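Local coordinates for twitching motility protein PilT (PDB 2EYU) that probably hydrolyses ATP to power retraction of type IV pili, the motion behind twitching motility, and is represented here by its C-terminal motor domain, at residues R178-I186 and G215-L226; S54-D62 and A94-G105. The protein carries 1 engineered substitution. All blocks are in the same frame, centred on the assembly; numbering follows the deposited sequence.

Contact 1 (R178-I186 and G215-L226); sequences RVLAYGLLI and GMQTMNQTLYKL. Engineered in segment 178-186: Gly183 (natural residue Glu).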
loop_
_atom_site.group_PDB
_atom_site.type_symbol
_atom_site.label_atom_id
_atom_site.label_comp_id
_atom_site.label_asym_id
_atom_site.label_seq_id
_atom_site.Cartn_x
_atom_site.Cartn_y
_atom_site.Cartn_z
ATOM N N ARG A 178 -4.827 5.149 19.466
ATOM C CA ARG A 178 -4.053 5.818 18.437
ATOM C C ARG A 178 -4.980 6.048 17.249
ATOM O O ARG A 178 -6.033 5.424 17.114
ATOM C CB ARG A 178 -2.863 5.022 17.931
ATOM C CG ARG A 178 -1.674 4.881 18.874
ATOM C CD ARG A 178 -1.166 3.440 18.762
ATOM N NE ARG A 178 -2.098 2.522 19.418
ATOM C CZ ARG A 178 -3.120 1.874 18.881
ATOM N NH1 ARG A 178 -3.416 2.006 17.592
ATOM N NH2 ARG A 178 -3.871 1.073 19.633
ATOM N N VAL A 179 -4.585 6.944 16.346
ATOM C CA VAL A 179 -5.428 7.017 15.151
ATOM C C VAL A 179 -4.560 6.824 13.908
ATOM O O VAL A 179 -3.421 7.292 13.893
ATOM C CB VAL A 179 -6.179 8.343 15.027
ATOM C CG1 VAL A 179 -5.176 9.471 14.837
ATOM C CG2 VAL A 179 -7.163 8.261 13.868
ATOM N N LEU A 180 -5.143 6.146 12.919
ATOM C CA LEU A 180 -4.468 5.978 11.638
ATOM C C LEU A 180 -4.653 7.205 10.763
ATOM O O LEU A 180 -5.810 7.555 10.482
ATOM C CB LEU A 180 -4.998 4.758 10.862
ATOM C CG LEU A 180 -3.898 3.910 10.223
ATOM C CD1 LEU A 180 -3.642 2.652 11.047
ATOM C CD2 LEU A 180 -4.263 3.568 8.787
ATOM N N ALA A 181 -3.535 7.775 10.360
ATOM C CA ALA A 181 -3.408 8.839 9.374
ATOM C C ALA A 181 -2.850 8.182 8.101
ATOM O O ALA A 181 -1.882 7.422 8.200
ATOM C CB ALA A 181 -2.535 9.967 9.885
ATOM N N TYR A 182 -3.500 8.444 6.976
ATOM C CA TYR A 182 -3.182 7.783 5.721
ATOM C C TYR A 182 -3.282 8.748 4.545
ATOM O O TYR A 182 -4.052 9.706 4.620
ATOM C CB TYR A 182 -4.142 6.617 5.437
ATOM C CG TYR A 182 -5.604 7.020 5.415
ATOM C CD1 TYR A 182 -6.273 7.406 4.268
ATOM C CD2 TYR A 182 -6.357 7.005 6.586
ATOM C CE1 TYR A 182 -7.606 7.759 4.306
ATOM C CE2 TYR A 182 -7.686 7.355 6.645
ATOM C CZ TYR A 182 -8.314 7.735 5.483
ATOM O OH TYR A 182 -9.643 8.095 5.499
ATOM N N GLY A 183 -2.522 8.413 3.514
ATOM C CA GLY A 183 -2.631 9.007 2.186
ATOM C C GLY A 183 -3.176 7.918 1.265
ATOM O O GLY A 183 -2.947 6.743 1.549
ATOM N N LEU A 184 -3.901 8.216 0.203
ATOM C CA LEU A 184 -4.445 7.077 -0.575
ATOM C C LEU A 184 -4.491 7.465 -2.049
ATOM O O LEU A 184 -4.969 8.544 -2.416
ATOM C CB LEU A 184 -5.800 6.710 -0.003
ATOM C CG LEU A 184 -6.698 5.664 -0.648
ATOM C CD1 LEU A 184 -6.116 4.264 -0.555
ATOM C CD2 LEU A 184 -8.080 5.678 0.000
ATOM N N LEU A 185 -4.002 6.585 -2.906
ATOM C CA LEU A 185 -3.995 6.841 -4.344
ATOM C C LEU A 185 -4.493 5.577 -5.050
ATOM O O LEU A 185 -3.770 4.584 -5.151
ATOM C CB LEU A 185 -2.617 7.184 -4.885
ATOM C CG LEU A 185 -2.483 7.279 -6.407
ATOM C CD1 LEU A 185 -3.524 8.225 -6.989
ATOM C CD2 LEU A 185 -1.096 7.731 -6.834
ATOM N N ILE A 186 -5.732 5.633 -5.499
ATOM C CA ILE A 186 -6.251 4.493 -6.270
ATOM C C ILE A 186 -6.553 5.023 -7.665
ATOM O O ILE A 186 -7.600 5.635 -7.850
ATOM C CB ILE A 186 -7.456 3.860 -5.593
ATOM C CG1 ILE A 186 -7.064 3.117 -4.299
ATOM C CG2 ILE A 186 -8.267 2.890 -6.456
ATOM C CD1 ILE A 186 -8.280 2.760 -3.475
ATOM N N GLY A 215 -11.794 8.020 -4.112
ATOM C CA GLY A 215 -10.635 7.331 -4.631
ATOM C C GLY A 215 -9.317 7.850 -4.115
ATOM O O GLY A 215 -8.378 7.082 -3.885
HETATM N N MSE A 216 -9.166 9.168 -3.924
HETATM C CA MSE A 216 -7.838 9.678 -3.574
HETATM C C MSE A 216 -7.873 10.542 -2.330
HETATM O O MSE A 216 -8.855 11.181 -1.970
HETATM C CB MSE A 216 -7.243 10.470 -4.737
HETATM C CG MSE A 216 -6.791 9.640 -5.929
HETATM SE SE MSE A 216 -5.330 8.441 -5.494
HETATM C CE MSE A 216 -4.383 8.925 -7.103
ATOM N N GLN A 217 -6.753 10.601 -1.608
ATOM C CA GLN A 217 -6.760 11.481 -0.441
ATOM C C GLN A 217 -5.328 11.667 0.033
ATOM O O GLN A 217 -4.617 10.692 0.242
ATOM C CB GLN A 217 -7.660 10.947 0.677
ATOM C CG GLN A 217 -7.472 11.697 1.985
ATOM C CD GLN A 217 -8.731 11.842 2.810
ATOM O OE1 GLN A 217 -9.698 12.459 2.354
ATOM N NE2 GLN A 217 -8.718 11.294 4.026
ATOM N N THR A 218 -4.914 12.928 0.162
ATOM C CA THR A 218 -3.534 13.163 0.586
ATOM C C THR A 218 -3.438 12.953 2.092
ATOM O O THR A 218 -4.466 13.006 2.765
ATOM C CB THR A 218 -3.103 14.589 0.213
ATOM O OG1 THR A 218 -3.248 14.731 -1.214
ATOM C CG2 THR A 218 -1.646 14.865 0.528
HETATM N N MSE A 219 -2.246 12.743 2.611
HETATM C CA MSE A 219 -2.002 12.608 4.051
HETATM C C MSE A 219 -2.369 13.882 4.795
HETATM O O MSE A 219 -3.046 13.847 5.828
HETATM C CB MSE A 219 -0.521 12.261 4.180
HETATM C CG MSE A 219 0.070 12.278 5.572
HETATM SE SE MSE A 219 -0.615 10.830 6.634
HETATM C CE MSE A 219 0.613 9.546 5.879
ATOM N N ASN A 220 -1.915 15.012 4.253
ATOM C CA ASN A 220 -2.167 16.350 4.785
ATOM C C ASN A 220 -3.651 16.593 4.965
ATOM O O ASN A 220 -4.127 17.220 5.918
ATOM C CB ASN A 220 -1.564 17.396 3.853
ATOM C CG ASN A 220 -0.177 17.850 4.238
ATOM O OD1 ASN A 220 0.486 18.596 3.517
ATOM N ND2 ASN A 220 0.276 17.407 5.396
ATOM N N GLN A 221 -4.448 16.070 4.029
ATOM C CA GLN A 221 -5.894 16.224 4.208
ATOM C C GLN A 221 -6.416 15.395 5.379
ATOM O O GLN A 221 -7.227 15.831 6.209
ATOM C CB GLN A 221 -6.621 15.826 2.931
ATOM C CG GLN A 221 -6.209 16.525 1.638
ATOM C CD GLN A 221 -7.173 16.069 0.544
ATOM O OE1 GLN A 221 -6.809 15.354 -0.389
ATOM N NE2 GLN A 221 -8.423 16.486 0.721
ATOM N N THR A 222 -5.946 14.153 5.433
ATOM C CA THR A 222 -6.354 13.207 6.463
ATOM C C THR A 222 -5.972 13.703 7.859
ATOM O O THR A 222 -6.723 13.539 8.818
ATOM C CB THR A 222 -5.738 11.817 6.240
ATOM O OG1 THR A 222 -6.151 11.248 4.988
ATOM C CG2 THR A 222 -6.246 10.884 7.334
ATOM N N LEU A 223 -4.799 14.309 7.992
ATOM C CA LEU A 223 -4.408 14.989 9.215
ATOM C C LEU A 223 -5.313 16.164 9.545
ATOM O O LEU A 223 -5.760 16.431 10.666
ATOM C CB LEU A 223 -2.964 15.503 9.071
ATOM C CG LEU A 223 -1.912 14.412 8.911
ATOM C CD1 LEU A 223 -0.592 14.995 8.424
ATOM C CD2 LEU A 223 -1.757 13.675 10.229
ATOM N N TYR A 224 -5.597 16.931 8.492
ATOM C CA TYR A 224 -6.519 18.052 8.649
ATOM C C TYR A 224 -7.848 17.575 9.203
ATOM O O TYR A 224 -8.317 18.108 10.224
ATOM C CB TYR A 224 -6.668 18.776 7.319
ATOM C CG TYR A 224 -7.557 19.998 7.295
ATOM C CD1 TYR A 224 -7.622 20.876 8.362
ATOM C CD2 TYR A 224 -8.335 20.271 6.180
ATOM C CE1 TYR A 224 -8.442 21.988 8.314
ATOM C CE2 TYR A 224 -9.156 21.381 6.121
ATOM C CZ TYR A 224 -9.206 22.238 7.196
ATOM O OH TYR A 224 -10.020 23.345 7.152
ATOM N N LYS A 225 -8.488 16.582 8.590
ATOM C CA LYS A 225 -9.796 16.157 9.110
ATOM C C LYS A 225 -9.698 15.503 10.477
ATOM O O LYS A 225 -10.574 15.704 11.324
ATOM C CB LYS A 225 -10.507 15.231 8.128
ATOM C CG LYS A 225 -9.630 14.488 7.141
ATOM C CD LYS A 225 -10.413 13.338 6.515
ATOM C CE LYS A 225 -10.634 12.229 7.528
ATOM N NZ LYS A 225 -12.074 11.983 7.815
ATOM N N LEU A 226 -8.658 14.724 10.754
ATOM C CA LEU A 226 -8.503 14.183 12.103
ATOM C C LEU A 226 -8.384 15.292 13.145
ATOM O O LEU A 226 -8.962 15.189 14.230
ATOM C CB LEU A 226 -7.263 13.289 12.201
ATOM C CG LEU A 226 -7.341 12.040 11.312
ATOM C CD1 LEU A 226 -6.184 11.086 11.557
ATOM C CD2 LEU A 226 -8.681 11.325 11.495
#

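Contact 2 (S54-D62 and A94-G105); sequences SYHIITIED and ALREDPDVIFVG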
loop_
_atom_site.group_PDB
_atom_site.type_symbol
_atom_site.label_atom_id
_atom_site.label_comp_id
_atom_site.label_asym_id
_atom_site.label_seq_id
_atom_site.Cartn_x
_atom_site.Cartn_y
_atom_site.Cartn_z
ATOM N N SER A 54 -12.655 -18.327 -1.600
ATOM C CA SER A 54 -11.806 -19.517 -1.511
ATOM C C SER A 54 -10.644 -19.418 -2.497
ATOM O O SER A 54 -10.662 -20.046 -3.547
ATOM C CB SER A 54 -12.558 -20.820 -1.747
ATOM O OG SER A 54 -13.810 -20.667 -2.366
ATOM N N TYR A 55 -9.608 -18.666 -2.159
ATOM C CA TYR A 55 -8.401 -18.547 -2.956
ATOM C C TYR A 55 -7.250 -19.376 -2.386
ATOM O O TYR A 55 -7.346 -19.843 -1.252
ATOM C CB TYR A 55 -7.881 -17.114 -2.968
ATOM C CG TYR A 55 -8.644 -16.076 -3.734
ATOM C CD1 TYR A 55 -9.599 -16.403 -4.679
ATOM C CD2 TYR A 55 -8.375 -14.731 -3.494
ATOM C CE1 TYR A 55 -10.282 -15.414 -5.366
ATOM C CE2 TYR A 55 -9.053 -13.748 -4.182
ATOM C CZ TYR A 55 -10.003 -14.092 -5.114
ATOM O OH TYR A 55 -10.677 -13.105 -5.799
ATOM N N HIS A 56 -6.193 -19.491 -3.167
ATOM C CA HIS A 56 -4.872 -19.914 -2.735
ATOM C C HIS A 56 -4.061 -18.653 -2.404
ATOM O O HIS A 56 -3.922 -17.811 -3.305
ATOM C CB HIS A 56 -4.132 -20.712 -3.784
ATOM C CG HIS A 56 -2.875 -21.358 -3.306
ATOM N ND1 HIS A 56 -2.458 -21.323 -1.987
ATOM C CD2 HIS A 56 -1.941 -22.067 -3.982
ATOM C CE1 HIS A 56 -1.319 -21.975 -1.878
ATOM N NE2 HIS A 56 -0.980 -22.440 -3.070
ATOM N N ILE A 57 -3.581 -18.540 -1.164
ATOM C CA ILE A 57 -2.890 -17.283 -0.809
ATOM C C ILE A 57 -1.471 -17.604 -0.364
ATOM O O ILE A 57 -1.227 -18.464 0.479
ATOM C CB ILE A 57 -3.638 -16.471 0.257
ATOM C CG1 ILE A 57 -5.044 -15.980 -0.088
ATOM C CG2 ILE A 57 -2.876 -15.208 0.682
ATOM C CD1 ILE A 57 -5.743 -15.270 1.062
ATOM N N ILE A 58 -0.478 -16.919 -0.946
ATOM C CA ILE A 58 0.881 -17.267 -0.530
ATOM C C ILE A 58 1.522 -16.019 0.055
ATOM O O ILE A 58 1.440 -14.925 -0.522
ATOM C CB ILE A 58 1.705 -17.840 -1.690
ATOM C CG1 ILE A 58 1.134 -19.157 -2.243
ATOM C CG2 ILE A 58 3.172 -18.002 -1.321
ATOM C CD1 ILE A 58 2.136 -19.975 -3.023
ATOM N N THR A 59 2.156 -16.189 1.213
ATOM C CA THR A 59 2.794 -15.066 1.910
ATOM C C THR A 59 4.283 -15.341 2.085
ATOM O O THR A 59 4.697 -16.483 2.258
ATOM C CB THR A 59 2.155 -14.828 3.290
ATOM O OG1 THR A 59 1.690 -16.084 3.803
ATOM C CG2 THR A 59 0.920 -13.947 3.204
ATOM N N ILE A 60 5.082 -14.294 2.017
ATOM C CA ILE A 60 6.520 -14.250 2.139
ATOM C C ILE A 60 6.887 -13.117 3.102
ATOM O O ILE A 60 6.795 -11.978 2.630
ATOM C CB ILE A 60 7.165 -13.946 0.781
ATOM C CG1 ILE A 60 6.699 -14.888 -0.341
ATOM C CG2 ILE A 60 8.681 -13.918 0.869
ATOM C CD1 ILE A 60 6.860 -14.225 -1.696
ATOM N N GLU A 61 7.248 -13.394 4.346
ATOM C CA GLU A 61 7.425 -12.386 5.388
ATOM C C GLU A 61 8.728 -12.607 6.144
ATOM O O GLU A 61 9.148 -13.746 6.351
ATOM C CB GLU A 61 6.237 -12.394 6.358
ATOM C CG GLU A 61 4.869 -12.335 5.704
ATOM C CD GLU A 61 3.695 -12.665 6.592
ATOM O OE1 GLU A 61 3.452 -11.943 7.582
ATOM O OE2 GLU A 61 2.958 -13.646 6.328
ATOM N N ASP A 62 9.406 -11.523 6.538
ATOM C CA ASP A 62 10.753 -11.791 7.097
ATOM C C ASP A 62 10.553 -12.493 8.421
ATOM O O ASP A 62 10.927 -13.673 8.523
ATOM C CB ASP A 62 11.596 -10.525 7.130
ATOM C CG ASP A 62 12.963 -10.707 6.507
ATOM O OD1 ASP A 62 13.968 -10.627 7.238
ATOM O OD2 ASP A 62 13.040 -10.937 5.283
ATOM N N ALA A 94 6.720 -19.128 -5.387
ATOM C CA ALA A 94 5.266 -18.960 -5.337
ATOM C C ALA A 94 4.664 -18.716 -6.714
ATOM O O ALA A 94 3.547 -19.112 -7.055
ATOM C CB ALA A 94 4.923 -17.779 -4.438
ATOM N N LEU A 95 5.419 -18.003 -7.554
ATOM C CA LEU A 95 4.865 -17.560 -8.830
ATOM C C LEU A 95 4.403 -18.724 -9.691
ATOM O O LEU A 95 3.261 -18.738 -10.143
ATOM C CB LEU A 95 5.895 -16.721 -9.604
ATOM C CG LEU A 95 5.566 -15.224 -9.612
ATOM C CD1 LEU A 95 5.713 -14.675 -8.201
ATOM C CD2 LEU A 95 6.416 -14.455 -10.605
ATOM N N ARG A 96 5.297 -19.686 -9.896
ATOM C CA ARG A 96 4.955 -20.865 -10.682
ATOM C C ARG A 96 3.806 -21.633 -10.026
ATOM O O ARG A 96 3.033 -22.255 -10.758
ATOM C CB ARG A 96 6.158 -21.793 -10.872
ATOM C CG ARG A 96 6.813 -21.751 -12.238
ATOM C CD ARG A 96 6.095 -22.602 -13.274
ATOM N NE ARG A 96 6.694 -22.501 -14.604
ATOM C CZ ARG A 96 7.951 -22.795 -14.914
ATOM N NH1 ARG A 96 8.783 -23.219 -13.964
ATOM N NH2 ARG A 96 8.395 -22.667 -16.157
ATOM N N GLU A 97 3.719 -21.571 -8.700
ATOM C CA GLU A 97 2.697 -22.277 -7.935
ATOM C C GLU A 97 1.301 -21.813 -8.354
ATOM O O GLU A 97 0.374 -22.582 -8.138
ATOM C CB GLU A 97 2.844 -22.109 -6.424
ATOM C CG GLU A 97 2.922 -23.410 -5.649
ATOM C CD GLU A 97 1.626 -24.190 -5.588
ATOM O OE1 GLU A 97 0.709 -23.780 -4.841
ATOM O OE2 GLU A 97 1.501 -25.229 -6.278
ATOM N N ASP A 98 1.205 -20.618 -8.912
ATOM C CA ASP A 98 0.003 -20.033 -9.484
ATOM C C ASP A 98 -1.020 -19.611 -8.453
ATOM O O ASP A 98 -2.205 -19.980 -8.540
ATOM C CB ASP A 98 -0.653 -21.042 -10.436
ATOM C CG ASP A 98 -0.745 -20.564 -11.870
ATOM O OD1 ASP A 98 -1.863 -20.229 -12.319
ATOM O OD2 ASP A 98 0.299 -20.536 -12.555
ATOM N N PRO A 99 -0.711 -18.813 -7.437
ATOM C CA PRO A 99 -1.808 -18.599 -6.477
ATOM C C PRO A 99 -2.640 -17.410 -6.917
ATOM O O PRO A 99 -2.321 -16.753 -7.917
ATOM C CB PRO A 99 -1.003 -18.353 -5.195
ATOM C CG PRO A 99 0.187 -17.595 -5.660
ATOM C CD PRO A 99 0.475 -18.052 -7.073
ATOM N N ASP A 100 -3.706 -17.120 -6.189
ATOM C CA ASP A 100 -4.596 -16.009 -6.508
ATOM C C ASP A 100 -4.054 -14.682 -5.982
ATOM O O ASP A 100 -4.376 -13.626 -6.516
ATOM C CB ASP A 100 -5.975 -16.181 -5.884
ATOM C CG ASP A 100 -6.731 -17.378 -6.405
ATOM O OD1 ASP A 100 -7.341 -17.204 -7.480
ATOM O OD2 ASP A 100 -6.682 -18.417 -5.717
ATOM N N VAL A 101 -3.277 -14.835 -4.916
ATOM C CA VAL A 101 -2.763 -13.708 -4.160
ATOM C C VAL A 101 -1.353 -14.047 -3.676
ATOM O O VAL A 101 -1.124 -15.163 -3.234
ATOM C CB VAL A 101 -3.601 -13.369 -2.928
ATOM C CG1 VAL A 101 -2.899 -12.287 -2.104
ATOM C CG2 VAL A 101 -5.008 -12.891 -3.277
ATOM N N ILE A 102 -0.443 -13.091 -3.761
ATOM C CA ILE A 102 0.849 -13.258 -3.106
ATOM C C ILE A 102 1.138 -12.023 -2.256
ATOM O O ILE A 102 0.875 -10.912 -2.712
ATOM C CB ILE A 102 2.043 -13.375 -4.057
ATOM C CG1 ILE A 102 3.395 -13.414 -3.339
ATOM C CG2 ILE A 102 2.020 -12.228 -5.043
ATOM C CD1 ILE A 102 4.106 -14.746 -3.432
ATOM N N PHE A 103 1.705 -12.196 -1.065
ATOM C CA PHE A 103 2.117 -10.977 -0.335
ATOM C C PHE A 103 3.635 -11.074 -0.192
ATOM O O PHE A 103 4.087 -12.081 0.353
ATOM C CB PHE A 103 1.342 -10.874 0.966
ATOM C CG PHE A 103 1.883 -9.908 2.010
ATOM C CD1 PHE A 103 2.396 -8.670 1.686
ATOM C CD2 PHE A 103 1.873 -10.287 3.349
ATOM C CE1 PHE A 103 2.895 -7.813 2.657
ATOM C CE2 PHE A 103 2.365 -9.441 4.324
ATOM C CZ PHE A 103 2.887 -8.213 3.979
ATOM N N VAL A 104 4.355 -10.084 -0.698
ATOM C CA VAL A 104 5.794 -9.932 -0.616
ATOM C C VAL A 104 6.140 -8.882 0.444
ATOM O O VAL A 104 5.944 -7.675 0.275
ATOM C CB VAL A 104 6.444 -9.524 -1.946
ATOM C CG1 VAL A 104 5.910 -8.206 -2.471
ATOM C CG2 VAL A 104 7.957 -9.448 -1.791
ATOM N N GLY A 105 6.659 -9.377 1.556
ATOM C CA GLY A 105 6.877 -8.572 2.738
ATOM C C GLY A 105 7.670 -7.313 2.486
ATOM O O GLY A 105 7.415 -6.248 3.050
#

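Contact 1 (R178-I186 and G215-L226)
Leu184 and Gln217 form an antiparallel hydrogen-bonded pair, Leu184 N to Gln217 O at 2.6 Å and Gln217 N to Leu184 O at 2.8 Å, after which segment 215-226 leaves the sheet and turns into helix 219-226, whose axis runs at 144° to strand 179-185. Thr222, on the first turn of that helix, takes over where the strand pairing stops. Its OG1 donates to Tyr182 O at 2.6 Å, close to the line of the carbonyl, and accepts from Gln217 NE2 at 2.7 Å, a bond tilted from the amide plane. With OG1 beside the backbone N (chi1 -61°), the methyl CG2 is turned over the Tyr182 ring, 4.0 Å from its centroid, in a CH-pi contact. A valine in its place would probably leave Tyr182 O without this donor and the Gln217 amide without its acceptor, free to turn. The amide lies nearly parallel to the tyrosine ring, 15° apart, but meets it obliquely. Around small Ala181 the contact is apolar: Leu223 CD2 comes to 3.8 Å from Ala181 CB, selenomethionine Met219 from the start of the helix touches it too, and farther on Leu226 CD1 meets Val179 tip to tip. Gly183, an engineered replacement of glutamate, passes close to the turn, its CA touching Gln217 O. Threonine thus suits this buried junction, its hydroxyl serving a strand carbonyl and an amide while its methyl covers an aromatic face, so Tyr182 O and the Gln217 amide N-H find partners within an otherwise apolar interface.

Contact 2 (S54-D62 and A94-G105)
Ala94, near the end of helix 87-97, sets CB 3.6 Å from Ile58 CG2; so small a residue lets the helix lie close over the strand. One turn on, Glu97 OE1 accepts from His56 NE2 at 2.8 Å, in the imidazole plane, although the carboxylate is turned 65° from the ring. His56 ND1 bonds Ile74 O of the neighbouring strand, so both ring nitrogens face acceptors, consistent with a protonated ring. Past Asp98, whose phi is positive, Pro99 places CB over the His56 ring and against Ile58 CG1. Asp100 OD2 takes the His56 N-H on its anti lone pair at 2.8 Å, while Asp100 CB makes a CH-pi contact over one face of Tyr55 and the carboxylate lies stacked, the planes 21° apart. From Val101 the strands run parallel, 7° apart. Val101 lies alongside Ile57, and beta-branched residues suit such extended chain. Ile102 CD1 presses on Ile60 CD1 at 3.3 Å, tighter than usual. Phe103, with CG anti to N, offers its ring edge to Thr59 CG2, its backbone bonded to Ile58 O and Ile60 N. Gly105 N closes the series on Ile60 O at 2.8 Å; a side chain at this glycine would run into that same oxygen. Adjacent parallel strands, with helix 87-97 leading into the second across the Ile58 and Ile60 face, are characteristic of the alpha/beta core of P-loop NTPases.

Both contacts are largely buried and belong to the same mixed sheet, but they lie on opposite sides of the chain's centre, with centres about 29 Å apart and nearest atoms about 15 Å apart. Contact 2 sits in the parallel part, where two neighbouring strands share a regular run of backbone bonds; His56, Glu97, Asp100 and Tyr55 cluster at the more exposed start of the pair, and mostly apolar side chains follow. Contact 1 holds the antiparallel margin, where the pairing is brief and a helix takes over, so side-chain hydroxyl and amide bonds and apolar packing do more of the work. Between them in the sheet run strands 125-130, 26-31 and 162-171.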